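Local coordinates for protein probable fumarate reductase Ifc3 (Shewanella frigidimarina, PDB 1QO8) that catalyses the essentially unidirectional reduction of fumarate to succinate in vitro, using one FAD and four covalently bound c-type hemes per subunit, at residues V549-G552 against R553-G556; G450-V453 against A454-A457; A424-V427 against R428-H432; S17-A20 against K21-V25. All blocks are in the same frame, centred on the assembly; numbering follows the deposited sequence.

Overall arrangement
From the N terminus the chain first meets contact 4, a loop between helices 5-12 and 30-40 that closes over one heme of the cytochrome part. Contact 3 comes next, on helix 425-432 beside Ser372, assigned by similarity to the substrate site. Contact 2 follows, its centre about 24 Å from that of contact 3, joining helix 453-469 to helix 442-448 and strand 412-417. Contact 1 comes last, across the chain's centre from contacts 2 and 3, and packs helix 543-563 against helices 131-143 and 201-220 near the FAD. Each contact is local, so the four run in series without nesting or crossing; contacts 2 and 4 lie farthest apart, centres about 58 Å.

Contact 1. Residues V549-G552 against R553-G556; sequences VVFG and RIAG
Arg553 packs back over the peptide of Val549, one helical turn earlier: its N donates to Val549 O at 3.1 Å, while its methylenes pass alongside the same oxygen. CG stands anti to the carbonyl carbon (chi1 -62°), which carries the chain along Val549, and CD comes to 3.9 Å from Val549 CG1. The guanidinium turns off from residues 549-552 and makes a cation-pi contact with Trp217 of helix 201-220; an alanine here would probably leave that indole without its charged partner and uncover the flank of Val549. Next, Ile554 N binds Val550 O at 3.2 Å. Its CD1 methyl is shared between two side chains, 4.1 Å from Val550 CG1 and 4.0 Å from Phe551 CD1, meeting the aromatic ring obliquely. A branched aliphatic residue suits this place because its end methyl reaches both neighbours at once, and the side chain also touches Ile206. All of this belongs to helix 543-563, beside helix 131-143, which follows the glycine-rich turn of what is probably the Rossmann-type FAD-binding fold. Ala555 N gives a 2.8 Å bond to Phe551 O, and its small CB fits against Ala511 and Ala527. Gly556 N continues the pattern onto Gly552 O at 3.1 Å. Gly552, lacking a side chain, comes within about 5 Å, nearest atoms, of the side chain of Ala132, an FAD-binding residue.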
loop_
_atom_site.group_PDB
_atom_site.type_symbol
_atom_site.label_atom_id
_atom_site.label_comp_id
_atom_site.label_asym_id
_atom_site.label_seq_id
_atom_site.Cartn_x
_atom_site.Cartn_y
_atom_site.Cartn_z
ATOM N N VAL A 549 -5.330 -6.526 -23.811
ATOM C CA VAL A 549 -5.798 -7.504 -24.776
ATOM C C VAL A 549 -5.458 -8.921 -24.303
ATOM O O VAL A 549 -6.283 -9.837 -24.247
ATOM C CB VAL A 549 -5.228 -7.292 -26.196
ATOM C CG1 VAL A 549 -5.708 -8.385 -27.121
ATOM C CG2 VAL A 549 -5.686 -5.913 -26.699
ATOM N N VAL A 550 -4.203 -9.160 -24.008
ATOM C CA VAL A 550 -3.772 -10.509 -23.691
ATOM C C VAL A 550 -4.486 -11.007 -22.410
ATOM O O VAL A 550 -4.925 -12.152 -22.374
ATOM C CB VAL A 550 -2.264 -10.530 -23.500
ATOM C CG1 VAL A 550 -1.781 -11.796 -22.815
ATOM C CG2 VAL A 550 -1.524 -10.371 -24.828
ATOM N N PHE A 551 -4.499 -10.235 -21.327
ATOM C CA PHE A 551 -5.013 -10.792 -20.078
ATOM C C PHE A 551 -6.518 -10.579 -20.046
ATOM O O PHE A 551 -7.248 -11.238 -19.304
ATOM C CB PHE A 551 -4.302 -10.192 -18.846
ATOM C CG PHE A 551 -2.945 -10.841 -18.664
ATOM C CD1 PHE A 551 -2.828 -12.139 -18.188
ATOM C CD2 PHE A 551 -1.800 -10.129 -19.016
ATOM C CE1 PHE A 551 -1.583 -12.740 -18.113
ATOM C CE2 PHE A 551 -0.551 -10.730 -18.906
ATOM C CZ PHE A 551 -0.433 -12.034 -18.464
ATOM N N GLY A 552 -7.027 -9.576 -20.786
ATOM C CA GLY A 552 -8.480 -9.396 -20.896
ATOM C C GLY A 552 -9.063 -10.663 -21.506
ATOM O O GLY A 552 -10.095 -11.152 -20.997
ATOM N N ARG A 553 -8.361 -11.260 -22.487
ATOM C CA ARG A 553 -8.916 -12.405 -23.189
ATOM C C ARG A 553 -8.709 -13.646 -22.277
ATOM O O ARG A 553 -9.539 -14.539 -22.284
ATOM C CB ARG A 553 -8.229 -12.717 -24.529
ATOM C CG ARG A 553 -8.316 -11.607 -25.586
ATOM C CD ARG A 553 -7.392 -11.868 -26.766
ATOM N NE ARG A 553 -7.961 -12.944 -27.605
ATOM C CZ ARG A 553 -7.211 -13.617 -28.484
ATOM N NH1 ARG A 553 -5.905 -13.389 -28.691
ATOM N NH2 ARG A 553 -7.809 -14.536 -29.233
ATOM N N ILE A 554 -7.561 -13.709 -21.574
ATOM C CA ILE A 554 -7.368 -14.813 -20.623
ATOM C C ILE A 554 -8.385 -14.750 -19.489
ATOM O O ILE A 554 -8.999 -15.811 -19.186
ATOM C CB ILE A 554 -5.924 -14.850 -20.112
ATOM C CG1 ILE A 554 -4.958 -15.287 -21.189
ATOM C CG2 ILE A 554 -5.816 -15.855 -18.953
ATOM C CD1 ILE A 554 -3.502 -14.977 -20.915
ATOM N N ALA A 555 -8.707 -13.560 -18.956
ATOM C CA ALA A 555 -9.641 -13.435 -17.859
ATOM C C ALA A 555 -11.050 -13.898 -18.229
ATOM O O ALA A 555 -11.777 -14.498 -17.454
ATOM C CB ALA A 555 -9.816 -11.975 -17.390
ATOM N N GLY A 556 -11.488 -13.460 -19.425
ATOM C CA GLY A 556 -12.801 -13.763 -19.983
ATOM C C GLY A 556 -12.906 -15.260 -20.328
ATOM O O GLY A 556 -13.916 -15.854 -19.974
#

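Contact 2. Residues G450-V453 against A454-A457; sequences GMKV and ADLA
This is a local contact at the N-terminal end of helix 453-469, where the short link from helix 442-448 turns into the first helical turn. Lys452 occupies the N-cap position, and two residues earlier Gly450 ends the preceding helix in a Schellman motif, its positive phi being easy for a residue without a side chain. The first turn closes when Lys452 O accepts Leu456 N at 2.9 Å in an almost straight bond (N-H...O 173°), followed by Ala457 N to Val453 O at 3.1 Å. On the solvent side, Lys452 and Asp455 run side by side in the same direction. The aliphatic part of the lysine lies against the carboxylate, but NZ stops 4.1 Å from Asp455 OD2, beyond a salt bridge, so any attraction is probably modest. That OD2 instead takes a hydrogen bond from Asn388 ND2. An aspartate so near a helix start would also be expected to suit the positive end of its dipole. On the buried side, Met451 packs on Trp413 and Ile415 of strand 412-417, while Leu456 also packs on Val442 and Ala446. The flexible thioether crosses the branched leucine tip, with Met451 SD 3.9 Å from Leu456 CD1.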
loop_
_atom_site.group_PDB
_atom_site.type_symbol
_atom_site.label_atom_id
_atom_site.label_comp_id
_atom_site.label_asym_id
_atom_site.label_seq_id
_atom_site.Cartn_x
_atom_site.Cartn_y
_atom_site.Cartn_z
ATOM N N GLY A 450 -0.396 35.830 -16.675
ATOM C CA GLY A 450 -0.005 36.218 -15.313
ATOM C C GLY A 450 1.456 36.064 -14.955
ATOM O O GLY A 450 1.802 35.976 -13.743
ATOM N N MET A 451 2.434 36.105 -15.874
ATOM C CA MET A 451 3.834 36.195 -15.420
ATOM C C MET A 451 4.176 37.643 -15.083
ATOM O O MET A 451 3.481 38.569 -15.574
ATOM C CB MET A 451 4.747 35.634 -16.526
ATOM C CG MET A 451 4.529 34.140 -16.795
ATOM S SD MET A 451 5.589 33.587 -18.134
ATOM C CE MET A 451 4.600 32.658 -19.244
ATOM N N LYS A 452 5.233 37.871 -14.343
ATOM C CA LYS A 452 5.768 39.249 -14.155
ATOM C C LYS A 452 6.374 39.725 -15.470
ATOM O O LYS A 452 7.256 39.043 -16.007
ATOM C CB LYS A 452 6.831 39.250 -13.072
ATOM C CG LYS A 452 6.325 38.759 -11.701
ATOM C CD LYS A 452 7.259 39.257 -10.612
ATOM C CE LYS A 452 7.066 38.624 -9.238
ATOM N NZ LYS A 452 8.235 38.697 -8.308
ATOM N N VAL A 453 5.974 40.844 -15.998
ATOM C CA VAL A 453 6.528 41.476 -17.180
ATOM C C VAL A 453 8.041 41.606 -17.118
ATOM O O VAL A 453 8.757 41.165 -17.996
ATOM C CB VAL A 453 5.888 42.876 -17.355
ATOM C CG1 VAL A 453 6.623 43.631 -18.467
ATOM C CG2 VAL A 453 4.410 42.727 -17.708
ATOM N N ALA A 454 8.588 42.110 -16.022
ATOM C CA ALA A 454 10.048 42.272 -15.893
ATOM C C ALA A 454 10.820 40.976 -15.755
ATOM O O ALA A 454 11.934 40.707 -16.267
ATOM C CB ALA A 454 10.256 43.258 -14.740
ATOM N N ASP A 455 10.251 40.028 -15.019
ATOM C CA ASP A 455 10.905 38.701 -14.941
ATOM C C ASP A 455 10.890 38.004 -16.311
ATOM O O ASP A 455 11.963 37.553 -16.746
ATOM C CB ASP A 455 10.305 37.856 -13.841
ATOM C CG ASP A 455 10.427 38.411 -12.452
ATOM O OD1 ASP A 455 10.459 39.638 -12.182
ATOM O OD2 ASP A 455 10.539 37.573 -11.527
ATOM N N LEU A 456 9.774 37.972 -17.019
ATOM C CA LEU A 456 9.757 37.282 -18.313
ATOM C C LEU A 456 10.709 37.926 -19.334
ATOM O O LEU A 456 11.390 37.196 -20.049
ATOM C CB LEU A 456 8.391 37.195 -18.992
ATOM C CG LEU A 456 8.339 36.323 -20.248
ATOM C CD1 LEU A 456 8.774 34.860 -20.027
ATOM C CD2 LEU A 456 6.969 36.336 -20.868
ATOM N N ALA A 457 10.639 39.259 -19.476
ATOM C CA ALA A 457 11.529 39.988 -20.368
ATOM C C ALA A 457 12.996 39.799 -19.990
ATOM O O ALA A 457 13.799 39.660 -20.863
ATOM C CB ALA A 457 11.280 41.523 -20.274
#

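Contact 3. Residues A424-V427 against R428-H432; sequences AKMV and RGYDH
The Tyr430 ring carries Met426 O over the centre of one face, 3.7 Å above its plane, with Val427 CA meeting it obliquely; the Arg428 guanidinium has Lys425 CA over one face, offset toward the rim. Met426 runs alongside the tyrosine, its CG anti to the backbone N (chi1 171°) and 3.6 Å from Tyr430 CZ; the sulfur follows in an oblique Met-aromatic contact, SD 5.2 Å from the ring centroid. The phenol OH hydrogen-bonds with Ser372 N, so the hydroxyl end of the ring is tied to the neighbouring loop. A phenylalanine in its place would probably leave that amide without this mate and the ring freer to shift. Arg428 bends at chi2 and chi3, laying NH1 3.5 Å from Lys425 CB, while NH2 is hydrogen-bonded to Tyr421 O. Backbone bonds Gly429 N to Lys425 O (2.9 Å) and Tyr430 N to Met426 O (3.2 Å) hold the helix. Asp431 forms a salt bridge with Lys438 and hydrogen-bonds Tyr421 OH. Together these residues make up the two-turn helix 425-432, N-capped by Ala424; the Tyr430 side chain is about 4 Å (nearest atoms) from a bound heme, and Met426 touches Ser372, which by similarity binds fumarate and succinate.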
loop_
_atom_site.group_PDB
_atom_site.type_symbol
_atom_site.label_atom_id
_atom_site.label_comp_id
_atom_site.label_asym_id
_atom_site.label_seq_id
_atom_site.Cartn_x
_atom_site.Cartn_y
_atom_site.Cartn_z
ATOM N N ALA A 424 7.109 23.022 -35.912
ATOM C CA ALA A 424 6.648 21.800 -35.200
ATOM C C ALA A 424 5.102 21.769 -35.223
ATOM O O ALA A 424 4.433 22.494 -34.492
ATOM C CB ALA A 424 7.084 21.850 -33.771
ATOM N N LYS A 425 4.591 21.001 -36.146
ATOM C CA LYS A 425 3.172 20.739 -36.349
ATOM C C LYS A 425 2.519 20.155 -35.073
ATOM O O LYS A 425 1.411 20.571 -34.754
ATOM C CB LYS A 425 3.096 19.776 -37.517
ATOM C CG LYS A 425 3.552 18.345 -37.192
ATOM C CD LYS A 425 3.506 17.554 -38.502
ATOM C CE LYS A 425 3.593 16.051 -38.232
ATOM N NZ LYS A 425 5.039 15.769 -38.009
ATOM N N MET A 426 3.271 19.432 -34.232
ATOM C CA MET A 426 2.753 19.087 -32.890
ATOM C C MET A 426 2.318 20.261 -32.073
ATOM O O MET A 426 1.182 20.324 -31.586
ATOM C CB MET A 426 3.808 18.272 -32.143
ATOM C CG MET A 426 3.474 18.035 -30.674
ATOM S SD MET A 426 4.842 17.196 -29.842
ATOM C CE MET A 426 5.098 15.766 -30.878
ATOM N N VAL A 427 2.917 21.422 -32.069
ATOM C CA VAL A 427 2.501 22.528 -31.212
ATOM C C VAL A 427 1.381 23.280 -31.891
ATOM O O VAL A 427 0.530 23.962 -31.244
ATOM C CB VAL A 427 3.842 23.326 -31.115
ATOM C CG1 VAL A 427 3.620 24.791 -31.071
ATOM C CG2 VAL A 427 4.810 22.707 -30.070
ATOM N N ARG A 428 1.352 23.242 -33.227
ATOM C CA ARG A 428 0.196 23.780 -33.975
ATOM C C ARG A 428 -1.073 22.941 -33.589
ATOM O O ARG A 428 -2.106 23.559 -33.417
ATOM C CB ARG A 428 0.462 23.778 -35.461
ATOM C CG ARG A 428 -0.295 24.213 -36.676
ATOM C CD ARG A 428 0.604 24.800 -37.807
ATOM N NE ARG A 428 2.052 24.634 -37.806
ATOM C CZ ARG A 428 2.979 23.860 -38.359
ATOM N NH1 ARG A 428 2.844 22.849 -39.245
ATOM N NH2 ARG A 428 4.286 24.081 -38.014
ATOM N N GLY A 429 -0.938 21.669 -33.405
ATOM C CA GLY A 429 -2.038 20.787 -32.899
ATOM C C GLY A 429 -2.439 21.276 -31.506
ATOM O O GLY A 429 -3.660 21.351 -31.252
ATOM N N TYR A 430 -1.496 21.716 -30.652
ATOM C CA TYR A 430 -1.885 22.160 -29.333
ATOM C C TYR A 430 -2.743 23.430 -29.488
ATOM O O TYR A 430 -3.747 23.675 -28.803
ATOM C CB TYR A 430 -0.778 22.357 -28.339
ATOM C CG TYR A 430 0.142 21.170 -28.070
ATOM C CD1 TYR A 430 -0.380 19.886 -28.074
ATOM C CD2 TYR A 430 1.504 21.327 -27.774
ATOM C CE1 TYR A 430 0.422 18.772 -27.874
ATOM C CE2 TYR A 430 2.296 20.220 -27.536
ATOM C CZ TYR A 430 1.791 18.975 -27.587
ATOM O OH TYR A 430 2.512 17.812 -27.362
ATOM N N ASP A 431 -2.286 24.255 -30.438
ATOM C CA ASP A 431 -2.923 25.513 -30.719
ATOM C C ASP A 431 -4.386 25.179 -31.167
ATOM O O ASP A 431 -5.254 25.928 -30.825
ATOM C CB ASP A 431 -2.243 26.247 -31.846
ATOM C CG ASP A 431 -2.569 27.716 -31.925
ATOM O OD1 ASP A 431 -3.102 28.303 -30.959
ATOM O OD2 ASP A 431 -2.254 28.365 -32.943
ATOM N N HIS A 432 -4.632 24.236 -32.033
ATOM C CA HIS A 432 -5.960 23.896 -32.524
ATOM C C HIS A 432 -6.824 23.391 -31.347
ATOM O O HIS A 432 -7.994 23.680 -31.281
ATOM C CB HIS A 432 -5.965 22.695 -33.495
ATOM C CG HIS A 432 -5.323 22.965 -34.803
ATOM N ND1 HIS A 432 -4.758 21.993 -35.626
ATOM C CD2 HIS A 432 -5.147 24.181 -35.427
ATOM C CE1 HIS A 432 -4.275 22.640 -36.704
ATOM N NE2 HIS A 432 -4.509 23.954 -36.616
#

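Contact 4. Residues S17-A20 against K21-V25; sequences SCHA and KPIKV. With HEM (protoporphyrin IX containing Fe), chain F.
From His19 to Val25 the backbone makes an irregular loop, neither helix nor strand, that doubles back so that Ile23 and Val25 return to His19; a water spans it, accepting from Ala20 N at 3.0 Å and donating weakly to Lys24 O. His19 NE2 binds the heme iron at 1.9 Å, and His72 supplies the other axial ligand. The isoleucine comes over one face of the imidazole as a CH-pi contact, Ile23 CG2 standing 4.2 Å from the ring centroid and 14° off its normal. With Ile23 CG1 anti to the carbonyl carbon (chi1 -69°), that branch passes His19 CB and its CD1 reaches the porphyrin, 3.8 Å from HEM C1B. A beta-branched, flexible-ended residue is thus suited to touch ligand and macrocycle together. Val25 meets the same ring obliquely, CG2 3.4 Å from His19 CE1, and packs on His293 beyond. Cys18 SG, 2.4 Å from HEM CAC, fits the thioether link expected by similarity for a CXXCH heme-binding motif, in which Cys15 provides the other. On the far side of the imidazole from the iron, His19 ND1 is hydrogen-bonded to Glu32 OE2, a second-shell partner that probably limits the ring's rotation about the metal bond. Such a carboxylate would be expected to make the histidine a more electron-rich ligand and so to influence the heme's redox behaviour.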
loop_
_atom_site.group_PDB
_atom_site.type_symbol
_atom_site.label_atom_id
_atom_site.label_comp_id
_atom_site.label_asym_id
_atom_site.label_seq_id
_atom_site.Cartn_x
_atom_site.Cartn_y
_atom_site.Cartn_z
ATOM N N SER A 17 -42.453 11.550 -26.541
ATOM C CA SER A 17 -41.445 11.781 -27.596
ATOM C C SER A 17 -40.107 11.106 -27.179
ATOM O O SER A 17 -39.518 10.447 -28.048
ATOM C CB SER A 17 -41.145 13.203 -27.904
ATOM O OG SER A 17 -42.121 14.117 -28.207
ATOM N N CYS A 18 -39.614 11.185 -25.944
ATOM C CA CYS A 18 -38.421 10.351 -25.696
ATOM C C CYS A 18 -38.623 9.166 -24.807
ATOM O O CYS A 18 -37.661 8.380 -24.731
ATOM C CB CYS A 18 -37.228 11.155 -25.142
ATOM S SG CYS A 18 -37.125 12.760 -25.885
ATOM N N HIS A 19 -39.716 9.095 -24.036
ATOM C CA HIS A 19 -39.715 8.067 -22.970
ATOM C C HIS A 19 -40.754 6.998 -23.372
ATOM O O HIS A 19 -41.742 7.373 -24.012
ATOM C CB HIS A 19 -40.113 8.652 -21.627
ATOM C CG HIS A 19 -39.151 9.620 -20.924
ATOM N ND1 HIS A 19 -37.963 9.102 -20.479
ATOM C CD2 HIS A 19 -39.131 10.878 -20.536
ATOM C CE1 HIS A 19 -37.288 10.055 -19.869
ATOM N NE2 HIS A 19 -37.904 11.201 -19.902
ATOM N N ALA A 20 -40.550 5.774 -22.932
ATOM C CA ALA A 20 -41.598 4.775 -23.074
ATOM C C ALA A 20 -42.819 5.130 -22.247
ATOM O O ALA A 20 -42.743 6.110 -21.428
ATOM C CB ALA A 20 -40.970 3.448 -22.516
ATOM N N LYS A 21 -43.956 4.535 -22.454
ATOM C CA LYS A 21 -45.235 4.624 -21.783
ATOM C C LYS A 21 -45.412 3.495 -20.851
ATOM O O LYS A 21 -45.649 2.466 -21.487
ATOM C CB LYS A 21 -46.478 4.447 -22.719
ATOM C CG LYS A 21 -47.544 5.482 -22.462
ATOM C CD LYS A 21 -48.851 5.253 -23.143
ATOM C CE LYS A 21 -49.934 6.148 -22.573
ATOM N NZ LYS A 21 -50.373 5.773 -21.193
ATOM N N PRO A 22 -45.452 3.747 -19.601
ATOM C CA PRO A 22 -45.123 4.240 -18.304
ATOM C C PRO A 22 -43.665 4.819 -18.313
ATOM O O PRO A 22 -42.869 4.045 -18.834
ATOM C CB PRO A 22 -45.320 3.144 -17.182
ATOM C CG PRO A 22 -45.880 1.960 -17.886
ATOM C CD PRO A 22 -45.242 2.327 -19.140
ATOM N N ILE A 23 -43.305 5.992 -17.842
ATOM C CA ILE A 23 -41.917 6.462 -17.816
ATOM C C ILE A 23 -41.100 5.550 -16.900
ATOM O O ILE A 23 -41.360 5.442 -15.702
ATOM C CB ILE A 23 -41.784 7.937 -17.428
ATOM C CG1 ILE A 23 -42.363 8.755 -18.563
ATOM C CG2 ILE A 23 -40.305 8.289 -17.144
ATOM C CD1 ILE A 23 -42.506 10.240 -18.462
ATOM N N LYS A 24 -40.204 4.801 -17.527
ATOM C CA LYS A 24 -39.314 3.885 -16.846
ATOM C C LYS A 24 -37.910 3.932 -17.507
ATOM O O LYS A 24 -37.604 3.204 -18.455
ATOM C CB LYS A 24 -39.877 2.475 -17.051
ATOM C CG LYS A 24 -39.123 1.375 -16.318
ATOM C CD LYS A 24 -39.616 0.034 -16.906
ATOM C CE LYS A 24 -39.089 -1.128 -16.050
ATOM N NZ LYS A 24 -39.370 -0.732 -14.635
ATOM N N VAL A 25 -37.054 4.824 -17.095
ATOM C CA VAL A 25 -35.837 5.115 -17.929
ATOM C C VAL A 25 -34.802 4.070 -17.599
ATOM O O VAL A 25 -34.559 3.818 -16.422
ATOM C CB VAL A 25 -35.394 6.537 -17.668
ATOM C CG1 VAL A 25 -34.171 6.894 -18.561
ATOM C CG2 VAL A 25 -36.562 7.481 -17.842
HETATM C CHA HEM F . -35.153 11.233 -17.132
HETATM C CHB HEM F . -39.834 12.549 -16.589
HETATM C CHC HEM F . -40.004 14.344 -21.084
HETATM C CHD HEM F . -35.349 13.084 -21.620
HETATM C C1A HEM F . -36.441 11.413 -16.647
HETATM C C2A HEM F . -36.884 10.878 -15.372
HETATM C C3A HEM F . -38.148 11.276 -15.239
HETATM C C4A HEM F . -38.534 12.044 -16.388
HETATM C CMA HEM F . -39.127 11.035 -14.078
HETATM C CAA HEM F . -36.034 10.027 -14.390
HETATM C CBA HEM F . -34.954 10.544 -13.483
HETATM C CGA HEM F . -34.330 9.785 -12.334
HETATM O O1A HEM F . -34.176 10.501 -11.266
HETATM O O2A HEM F . -33.952 8.571 -12.390
HETATM C C1B HEM F . -40.245 13.242 -17.702
HETATM C C2B HEM F . -41.485 14.000 -17.849
HETATM C C3B HEM F . -41.515 14.542 -19.072
HETATM C C4B HEM F . -40.327 14.079 -19.754
HETATM C CMB HEM F . -42.508 14.181 -16.704
HETATM C CAB HEM F . -42.529 15.515 -19.676
HETATM C CBB HEM F . -43.210 16.560 -19.151
HETATM C C1C HEM F . -38.761 14.098 -21.648
HETATM C C2C HEM F . -38.367 14.392 -23.011
HETATM C C3C HEM F . -37.108 14.086 -23.128
HETATM C C4C HEM F . -36.631 13.547 -21.883
HETATM C CMC HEM F . -39.326 14.989 -24.073
HETATM C CAC HEM F . -36.092 14.296 -24.299
HETATM C CBC HEM F . -36.094 15.465 -24.988
HETATM C C1D HEM F . -34.855 12.508 -20.470
HETATM C C2D HEM F . -33.522 12.019 -20.230
HETATM C C3D HEM F . -33.485 11.543 -18.998
HETATM C C4D HEM F . -34.821 11.676 -18.401
HETATM C CMD HEM F . -32.398 12.123 -21.305
HETATM C CAD HEM F . -32.316 10.962 -18.156
HETATM C CBD HEM F . -31.826 12.108 -17.209
HETATM C CGD HEM F . -31.582 13.451 -17.869
HETATM O O1D HEM F . -30.910 13.427 -18.946
HETATM O O2D HEM F . -32.025 14.515 -17.379
HETATM N NA HEM F . -37.491 12.058 -17.294
HETATM N NB HEM F . -39.566 13.337 -18.877
HETATM N NC HEM F . -37.681 13.536 -20.979
HETATM N ND HEM F . -35.606 12.279 -19.349
HETATM FE FE HEM F . -37.557 12.878 -19.134
HETATM O O HOH W 1 -38.293 5.281 -21.046
#